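Long-range contact in cell wall mannoprotein 1 (Neosartorya fumigata, PDB 5J5L), which binds arachidonic acid inside a bundle of helices and is probably a cell-wall antigen recognised by the host humoral response: residues K77-K91 / D139-F151. Sequence-based numbering, arbitrary orientation.
Sequences KPDIVTSLDAIVAKK and DIDAAFSSAIAVF. With ACD (arachidonic acid), chain B.
Leu84 drops from helix 63-89 onto helix 127-150 between Ala143 and Ala147, two small residues one turn apart, whose CB atoms receive its methyls. Its CB points toward the partner helix; chi1 of -70° sets CG anti to the carbonyl carbon, and from there the two branches diverge. CD1 settles against Ala143, 3.7 Å from that residue's CB, and lies over one face of the Phe144 ring. CD2 rests on Ala147, 3.9 Å from its CB, and also meets the bound lipid at 3.7 Å from C16 of arachidonic acid, as part of the pocket wall, a carbon that CG approaches more loosely.

Over 77-89 and 139-150 the helices run parallel, their axes 9.9 Å apart and 4° from aligned, as neighbours in the all-helical bundle of this hydrophobic surface binding protein A family member; helix 100-124 adds Leu107 against Leu84. The lipid tail passes along the bundle's inside, where Ile80 CG1 and Phe144 CZ both touch its C19. Ile80 CD1 turns away from the lipid to meet Ile140 CD1, the two isoleucines crossing at about a right angle.

At the N-terminal end of the contact, the Lys77 chain bends at chi3 (-65°) and brings NZ to Asp139 OD2 at 2.9 Å, a salt bridge on the oxygen's anti lone pair. At the other end the Phe151 ring inserts beside Val88, Lys91 and Ile87. Its edge faces the Ile87 carbonyl, with CZ 3.5 Å from Ile87 O and in plane, while Val150 CG1 lies above one face, displaced toward the rim. The aliphatic part of Lys91 slides past the ring in the opposite direction, CD packing on Val150 CG1 at 3.6 Å, and its NZ goes on to a salt bridge with Asp95.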
ATOM      1  N   LYS A  77       1.159   3.310   7.329  1.00 26.79           N
ATOM      2  CA  LYS A  77       0.626   4.611   6.926  1.00 26.77           C
ATOM      3  C   LYS A  77       1.741   5.629   6.598  1.00 24.81           C
ATOM      4  O   LYS A  77       1.742   6.211   5.506  1.00 25.43           O
ATOM      5  CB  LYS A  77      -0.348   5.171   7.979  1.00 30.73           C
ATOM      6  CG  LYS A  77      -0.942   6.536   7.632  1.00 34.17           C
ATOM      7  CD  LYS A  77      -1.384   7.305   8.870  1.00 40.99           C
ATOM      8  CE  LYS A  77      -2.525   6.615   9.590  1.00 47.57           C
ATOM      9  NZ  LYS A  77      -3.006   7.417  10.749  1.00 53.89           N
ATOM     10  N   PRO A  78       2.692   5.837   7.531  1.00 27.02           N
ATOM     11  CA  PRO A  78       3.745   6.806   7.188  1.00 26.13           C
ATOM     12  C   PRO A  78       4.604   6.377   6.000  1.00 24.90           C
ATOM     13  O   PRO A  78       5.079   7.231   5.251  1.00 24.50           O
ATOM     14  CB  PRO A  78       4.593   6.898   8.461  1.00 31.22           C
ATOM     15  CG  PRO A  78       4.227   5.719   9.278  1.00 31.19           C
ATOM     16  CD  PRO A  78       2.827   5.343   8.908  1.00 28.95           C
ATOM     17  N   ASP A  79       4.797   5.074   5.818  1.00 23.18           N
ATOM     18  CA  ASP A  79       5.556   4.579   4.665  1.00 24.48           C
ATOM     19  C   ASP A  79       4.818   4.869   3.368  1.00 21.03           C
ATOM     20  O   ASP A  79       5.420   5.248   2.357  1.00 19.45           O
ATOM     21  CB  ASP A  79       5.842   3.087   4.781  1.00 25.65           C
ATOM     22  CG  ASP A  79       6.703   2.744   5.988  1.00 34.28           C
ATOM     23  OD1 ASP A  79       7.332   3.653   6.572  1.00 43.26           O
ATOM     24  OD2 ASP A  79       6.730   1.567   6.354  1.00 37.91           O
ATOM     25  N   ILE A  80       3.498   4.702   3.394  1.00 19.68           N
ATOM     26  CA  ILE A  80       2.668   4.978   2.231  1.00 20.32           C
ATOM     27  C   ILE A  80       2.690   6.463   1.891  1.00 19.69           C
ATOM     28  O   ILE A  80       2.890   6.842   0.729  1.00 19.17           O
ATOM     29  CB  ILE A  80       1.225   4.467   2.464  1.00 19.29           C
ATOM     30  CG1 ILE A  80       1.224   2.945   2.518  1.00 21.44           C
ATOM     31  CG2 ILE A  80       0.262   4.993   1.393  1.00 19.82           C
ATOM     32  CD1 ILE A  80      -0.049   2.364   3.105  1.00 23.41           C
ATOM     33  N   VAL A  81       2.501   7.313   2.902  1.00 19.14           N
ATOM     34  CA  VAL A  81       2.531   8.751   2.696  1.00 20.59           C
ATOM     35  C   VAL A  81       3.899   9.189   2.144  1.00 20.65           C
ATOM     36  O   VAL A  81       3.968   9.966   1.184  1.00 19.39           O
ATOM     37  CB  VAL A  81       2.198   9.521   3.981  1.00 24.66           C
ATOM     38  CG1 VAL A  81       2.466  11.012   3.789  1.00 27.23           C
ATOM     39  CG2 VAL A  81       0.746   9.279   4.381  1.00 25.75           C
ATOM     40  N   THR A  82       4.975   8.660   2.721  1.00 20.89           N
ATOM     41  CA  THR A  82       6.329   8.968   2.238  1.00 22.00           C
ATOM     42  C   THR A  82       6.499   8.552   0.766  1.00 18.42           C
ATOM     43  O   THR A  82       7.058   9.305  -0.053  1.00 18.97           O
ATOM     44  CB  THR A  82       7.398   8.296   3.133  1.00 23.35           C
ATOM     45  OG1 THR A  82       7.341   8.854   4.457  1.00 26.87           O
ATOM     46  CG2 THR A  82       8.813   8.492   2.566  1.00 26.07           C
ATOM     47  N   SER A  83       6.003   7.368   0.424  1.00 18.23           N
ATOM     48  CA  SER A  83       6.138   6.839  -0.932  1.00 16.80           C
ATOM     49  C   SER A  83       5.344   7.667  -1.926  1.00 15.57           C
ATOM     50  O   SER A  83       5.853   8.035  -3.008  1.00 15.91           O
ATOM     51  CB  SER A  83       5.714   5.357  -0.972  1.00 16.02           C
ATOM     52  OG  SER A  83       6.139   4.719  -2.156  1.00 17.80           O
ATOM     53  N   LEU A  84       4.110   7.994  -1.560  1.00 16.81           N
ATOM     54  CA  LEU A  84       3.270   8.836  -2.396  1.00 15.12           C
ATOM     55  C   LEU A  84       3.886  10.229  -2.573  1.00 16.58           C
ATOM     56  O   LEU A  84       3.901  10.761  -3.690  1.00 17.56           O
ATOM     57  CB  LEU A  84       1.874   8.934  -1.811  1.00 15.69           C
ATOM     58  CG  LEU A  84       1.055   7.635  -1.911  1.00 17.38           C
ATOM     59  CD1 LEU A  84      -0.212   7.743  -1.102  1.00 19.11           C
ATOM     60  CD2 LEU A  84       0.753   7.313  -3.368  1.00 19.90           C
ATOM     61  N   ASP A  85       4.428  10.794  -1.490  1.00 18.46           N
ATOM     62  CA  ASP A  85       5.117  12.090  -1.578  1.00 19.75           C
ATOM     63  C   ASP A  85       6.269  12.012  -2.577  1.00 19.27           C
ATOM     64  O   ASP A  85       6.504  12.943  -3.341  1.00 19.65           O
ATOM     65  CB  ASP A  85       5.681  12.538  -0.222  1.00 21.13           C
ATOM     66  CG  ASP A  85       4.599  13.033   0.757  1.00 29.07           C
ATOM     67  OD1 ASP A  85       3.467  13.309   0.317  1.00 26.64           O
ATOM     68  OD2 ASP A  85       4.891  13.165   1.973  1.00 28.03           O
ATOM     69  N   ALA A  86       6.987  10.902  -2.554  1.00 18.37           N
ATOM     70  CA  ALA A  86       8.181  10.729  -3.397  1.00 20.39           C
ATOM     71  C   ALA A  86       7.869  10.672  -4.884  1.00 18.41           C
ATOM     72  O   ALA A  86       8.595  11.257  -5.680  1.00 19.78           O
ATOM     73  CB  ALA A  86       8.943   9.491  -2.979  1.00 19.58           C
ATOM     74  N   ILE A  87       6.807   9.960  -5.264  1.00 17.92           N
ATOM     75  CA  ILE A  87       6.395   9.935  -6.675  1.00 15.54           C
ATOM     76  C   ILE A  87       5.790  11.275  -7.110  1.00 15.33           C
ATOM     77  O   ILE A  87       6.074  11.765  -8.216  1.00 15.73           O
ATOM     78  CB  ILE A  87       5.488   8.729  -7.023  1.00 16.25           C
ATOM     79  CG1 ILE A  87       5.222   8.673  -8.538  1.00 16.22           C
ATOM     80  CG2 ILE A  87       4.173   8.742  -6.284  1.00 18.19           C
ATOM     81  CD1 ILE A  87       6.458   8.436  -9.363  1.00 20.16           C
ATOM     82  N   VAL A  88       5.010  11.909  -6.230  1.00 15.92           N
ATOM     83  CA  VAL A  88       4.465  13.236  -6.514  1.00 16.63           C
ATOM     84  C   VAL A  88       5.610  14.240  -6.799  1.00 18.56           C
ATOM     85  O   VAL A  88       5.526  15.056  -7.724  1.00 20.30           O
ATOM     86  CB  VAL A  88       3.573  13.729  -5.358  1.00 19.51           C
ATOM     87  CG1 VAL A  88       3.313  15.230  -5.424  1.00 25.37           C
ATOM     88  CG2 VAL A  88       2.253  12.972  -5.378  1.00 19.62           C
ATOM     89  N   ALA A  89       6.674  14.147  -5.999  1.00 20.44           N
ATOM     90  CA  ALA A  89       7.845  15.024  -6.139  1.00 21.54           C
ATOM     91  C   ALA A  89       8.519  14.877  -7.502  1.00 21.07           C
ATOM     92  O   ALA A  89       9.211  15.799  -7.962  1.00 25.74           O
ATOM     93  CB  ALA A  89       8.852  14.734  -5.023  1.00 22.34           C
ATOM     94  N   LYS A  90       8.322  13.721  -8.131  1.00 19.60           N
ATOM     95  CA  LYS A  90       8.889  13.448  -9.446  1.00 19.77           C
ATOM     96  C   LYS A  90       7.879  13.609 -10.577  1.00 18.98           C
ATOM     97  O   LYS A  90       8.107  13.104 -11.675  1.00 20.02           O
ATOM     98  CB  LYS A  90       9.459  12.032  -9.460  1.00 20.16           C
ATOM     99  CG  LYS A  90      10.664  11.840  -8.556  1.00 22.92           C
ATOM    100  CD  LYS A  90      11.914  12.520  -9.116  1.00 25.38           C
ATOM    101  CE  LYS A  90      13.157  12.196  -8.310  1.00 32.51           C
ATOM    102  NZ  LYS A  90      13.119  12.754  -6.929  1.00 38.55           N
ATOM    103  N   LYS A  91       6.770  14.317 -10.330  1.00 19.51           N
ATOM    104  CA  LYS A  91       5.832  14.586 -11.431  1.00 20.59           C
ATOM    105  C   LYS A  91       6.496  15.170 -12.696  1.00 21.36           C
ATOM    106  O   LYS A  91       6.165  14.754 -13.816  1.00 22.47           O
ATOM    107  CB  LYS A  91       4.643  15.470 -11.009  1.00 24.32           C
ATOM    108  CG  LYS A  91       3.609  15.598 -12.128  1.00 27.80           C
ATOM    109  CD  LYS A  91       2.287  16.196 -11.701  1.00 35.54           C
ATOM    110  CE  LYS A  91       1.254  16.088 -12.819  1.00 38.35           C
ATOM    111  NZ  LYS A  91       1.588  16.895 -14.012  1.00 41.52           N
ATOM    112  N   ASP A 139      -7.152   7.811   6.400  1.00 26.72           N
ATOM    113  CA  ASP A 139      -5.950   8.627   6.168  1.00 25.40           C
ATOM    114  C   ASP A 139      -5.151   8.145   4.964  1.00 22.34           C
ATOM    115  O   ASP A 139      -4.654   8.943   4.162  1.00 21.71           O
ATOM    116  CB  ASP A 139      -5.061   8.626   7.429  1.00 27.33           C
ATOM    117  CG  ASP A 139      -5.716   9.304   8.625  1.00 31.69           C
ATOM    118  OD1 ASP A 139      -6.620  10.159   8.462  1.00 28.75           O
ATOM    119  OD2 ASP A 139      -5.319   8.960   9.764  1.00 35.35           O
ATOM    120  N   ILE A 140      -5.035   6.830   4.828  1.00 22.41           N
ATOM    121  CA  ILE A 140      -4.365   6.234   3.685  1.00 20.80           C
ATOM    122  C   ILE A 140      -5.138   6.594   2.407  1.00 19.73           C
ATOM    123  O   ILE A 140      -4.556   6.989   1.405  1.00 18.32           O
ATOM    124  CB  ILE A 140      -4.246   4.700   3.855  1.00 20.93           C
ATOM    125  CG1 ILE A 140      -3.268   4.377   5.003  1.00 22.15           C
ATOM    126  CG2 ILE A 140      -3.807   4.036   2.549  1.00 22.54           C
ATOM    127  CD1 ILE A 140      -3.193   2.908   5.378  1.00 23.44           C
ATOM    128  N   ASP A 141      -6.467   6.464   2.460  1.00 20.32           N
ATOM    129  CA  ASP A 141      -7.306   6.836   1.311  1.00 20.52           C
ATOM    130  C   ASP A 141      -7.184   8.320   0.932  1.00 20.79           C
ATOM    131  O   ASP A 141      -7.157   8.663  -0.247  1.00 20.60           O
ATOM    132  CB  ASP A 141      -8.773   6.469   1.568  1.00 20.64           C
ATOM    133  CG  ASP A 141      -9.036   4.975   1.478  1.00 23.48           C
ATOM    134  OD1 ASP A 141      -8.310   4.261   0.752  1.00 24.88           O
ATOM    135  OD2 ASP A 141      -9.978   4.513   2.158  1.00 26.91           O
ATOM    136  N   ALA A 142      -7.107   9.196   1.927  1.00 21.75           N
ATOM    137  CA  ALA A 142      -6.890  10.617   1.683  1.00 22.25           C
ATOM    138  C   ALA A 142      -5.583  10.855   0.932  1.00 19.59           C
ATOM    139  O   ALA A 142      -5.521  11.663   0.020  1.00 19.78           O
ATOM    140  CB  ALA A 142      -6.878  11.391   2.988  1.00 22.68           C
ATOM    141  N   ALA A 143      -4.532  10.152   1.345  1.00 19.29           N
ATOM    142  CA  ALA A 143      -3.232  10.300   0.701  1.00 18.82           C
ATOM    143  C   ALA A 143      -3.253   9.826  -0.762  1.00 17.51           C
ATOM    144  O   ALA A 143      -2.728  10.498  -1.652  1.00 18.28           O
ATOM    145  CB  ALA A 143      -2.152   9.574   1.493  1.00 20.55           C
ATOM    146  N   PHE A 144      -3.895   8.685  -1.005  1.00 17.59           N
ATOM    147  CA  PHE A 144      -4.101   8.205  -2.366  1.00 18.32           C
ATOM    148  C   PHE A 144      -4.877   9.237  -3.194  1.00 17.23           C
ATOM    149  O   PHE A 144      -4.514   9.524  -4.337  1.00 16.43           O
ATOM    150  CB  PHE A 144      -4.878   6.873  -2.378  1.00 18.46           C
ATOM    151  CG  PHE A 144      -4.015   5.648  -2.264  1.00 19.85           C
ATOM    152  CD1 PHE A 144      -3.116   5.306  -3.270  1.00 19.50           C
ATOM    153  CD2 PHE A 144      -4.160   4.795  -1.179  1.00 20.76           C
ATOM    154  CE1 PHE A 144      -2.353   4.159  -3.165  1.00 19.33           C
ATOM    155  CE2 PHE A 144      -3.389   3.646  -1.072  1.00 25.17           C
ATOM    156  CZ  PHE A 144      -2.485   3.338  -2.059  1.00 19.54           C
ATOM    157  N   SER A 145      -5.948   9.784  -2.634  1.00 18.48           N
ATOM    158  CA  SER A 145      -6.788  10.754  -3.362  1.00 19.09           C
ATOM    159  C   SER A 145      -5.971  11.966  -3.777  1.00 20.05           C
ATOM    160  O   SER A 145      -6.124  12.478  -4.877  1.00 18.85           O
ATOM    161  CB  SER A 145      -7.985  11.209  -2.536  1.00 22.54           C
ATOM    162  OG  SER A 145      -8.799  10.092  -2.184  1.00 24.84           O
ATOM    163  N   SER A 146      -5.099  12.438  -2.891  1.00 18.95           N
ATOM    164  CA  SER A 146      -4.257  13.576  -3.219  0.50 19.11           C
ATOM    165  C   SER A 146      -3.298  13.230  -4.389  1.00 18.70           C
ATOM    166  O   SER A 146      -3.184  13.979  -5.348  1.00 20.35           O
ATOM    167  CB  SER A 146      -3.517  14.040  -1.959  0.50 19.28           C
ATOM    168  OG  SER A 146      -2.672  15.131  -2.228  0.50 18.77           O
ATOM    169  N   ALA A 147      -2.605  12.102  -4.308  1.00 16.91           N
ATOM    170  CA  ALA A 147      -1.696  11.696  -5.386  1.00 16.21           C
ATOM    171  C   ALA A 147      -2.419  11.489  -6.707  1.00 18.07           C
ATOM    172  O   ALA A 147      -1.941  11.905  -7.755  1.00 16.53           O
ATOM    173  CB  ALA A 147      -0.915  10.455  -4.994  1.00 15.59           C
ATOM    174  N   ILE A 148      -3.583  10.853  -6.648  1.00 17.62           N
ATOM    175  CA  ILE A 148      -4.417  10.686  -7.850  1.00 17.86           C
ATOM    176  C   ILE A 148      -4.798  12.018  -8.469  1.00 18.46           C
ATOM    177  O   ILE A 148      -4.733  12.190  -9.692  1.00 20.79           O
ATOM    178  CB  ILE A 148      -5.659   9.807  -7.540  1.00 18.41           C
ATOM    179  CG1 ILE A 148      -5.230   8.348  -7.302  1.00 19.37           C
ATOM    180  CG2 ILE A 148      -6.690   9.893  -8.660  1.00 21.22           C
ATOM    181  CD1 ILE A 148      -6.262   7.521  -6.561  1.00 20.84           C
ATOM    182  N   ALA A 149      -5.192  12.986  -7.637  1.00 19.20           N
ATOM    183  CA  ALA A 149      -5.532  14.310  -8.128  1.00 19.44           C
ATOM    184  C   ALA A 149      -4.343  14.948  -8.811  1.00 19.98           C
ATOM    185  O   ALA A 149      -4.487  15.568  -9.849  1.00 21.65           O
ATOM    186  CB  ALA A 149      -6.026  15.194  -6.996  1.00 20.64           C
ATOM    187  N   VAL A 150      -3.158  14.798  -8.224  1.00 19.24           N
ATOM    188  CA  VAL A 150      -1.945  15.342  -8.829  1.00 20.69           C
ATOM    189  C   VAL A 150      -1.691  14.750 -10.224  1.00 20.27           C
ATOM    190  O   VAL A 150      -1.366  15.499 -11.156  1.00 24.11           O
ATOM    191  CB  VAL A 150      -0.704  15.132  -7.922  1.00 21.73           C
ATOM    192  CG1 VAL A 150       0.581  15.441  -8.675  1.00 25.68           C
ATOM    193  CG2 VAL A 150      -0.807  16.004  -6.677  1.00 22.31           C
ATOM    194  N   PHE A 151      -1.863  13.436 -10.368  1.00 19.37           N
ATOM    195  CA  PHE A 151      -1.563  12.723 -11.621  1.00 21.86           C
ATOM    196  C   PHE A 151      -2.749  12.621 -12.588  1.00 25.53           C
ATOM    197  O   PHE A 151      -2.661  11.932 -13.607  1.00 29.03           O
ATOM    198  CB  PHE A 151      -0.950  11.360 -11.332  1.00 20.74           C
ATOM    199  CG  PHE A 151       0.479  11.452 -10.883  1.00 18.64           C
ATOM    200  CD1 PHE A 151       1.481  11.710 -11.805  1.00 20.00           C
ATOM    201  CD2 PHE A 151       0.809  11.363  -9.542  1.00 18.29           C
ATOM    202  CE1 PHE A 151       2.801  11.830 -11.408  1.00 19.94           C
ATOM    203  CE2 PHE A 151       2.134  11.486  -9.129  1.00 19.33           C
ATOM    204  CZ  PHE A 151       3.126  11.719 -10.064  1.00 18.00           C
TER
HETATM  205  C1  ACD B 201      10.244   5.353 -11.115  1.00 27.42           C
HETATM  206  C2  ACD B 201       8.764   5.211 -11.375  1.00 31.68           C
HETATM  207  C3  ACD B 201       8.270   6.376 -12.208  1.00 28.01           C
HETATM  208  C4  ACD B 201       6.870   6.093 -12.757  1.00 25.88           C
HETATM  209  C5  ACD B 201       6.855   4.777 -13.498  1.00 26.26           C
HETATM  210  C6  ACD B 201       6.073   3.726 -13.192  1.00 31.13           C
HETATM  211  C7  ACD B 201       5.033   3.733 -12.099  1.00 31.60           C
HETATM  212  C8  ACD B 201       5.468   2.953 -10.869  1.00 28.17           C
HETATM  213  C9  ACD B 201       5.155   3.310  -9.613  1.00 30.21           C
HETATM  214  C10 ACD B 201       4.379   4.555  -9.220  1.00 31.75           C
HETATM  215  C11 ACD B 201       2.928   4.237  -8.964  1.00 33.07           C
HETATM  216  C12 ACD B 201       2.286   4.333  -7.791  1.00 29.85           C
HETATM  217  C13 ACD B 201       2.874   4.747  -6.458  1.00 33.78           C
HETATM  218  C14 ACD B 201       3.358   3.462  -5.808  1.00 35.32           C
HETATM  219  C15 ACD B 201       3.352   3.223  -4.492  1.00 34.43           C
HETATM  220  C16 ACD B 201       2.846   4.209  -3.476  1.00 28.08           C
HETATM  221  C17 ACD B 201       2.551   3.475  -2.176  1.00 33.63           C
HETATM  222  C18 ACD B 201       1.355   2.549  -2.306  1.00 31.92           C
HETATM  223  C19 ACD B 201       0.981   1.949  -0.972  1.00 35.08           C
HETATM  224  C20 ACD B 201       0.275   0.622  -1.073  1.00 30.70           C
HETATM  225  O1  ACD B 201      10.543   5.987 -10.095  1.00 26.69           O
HETATM  226  O2  ACD B 201      11.086   4.834 -11.874  1.00 28.46           O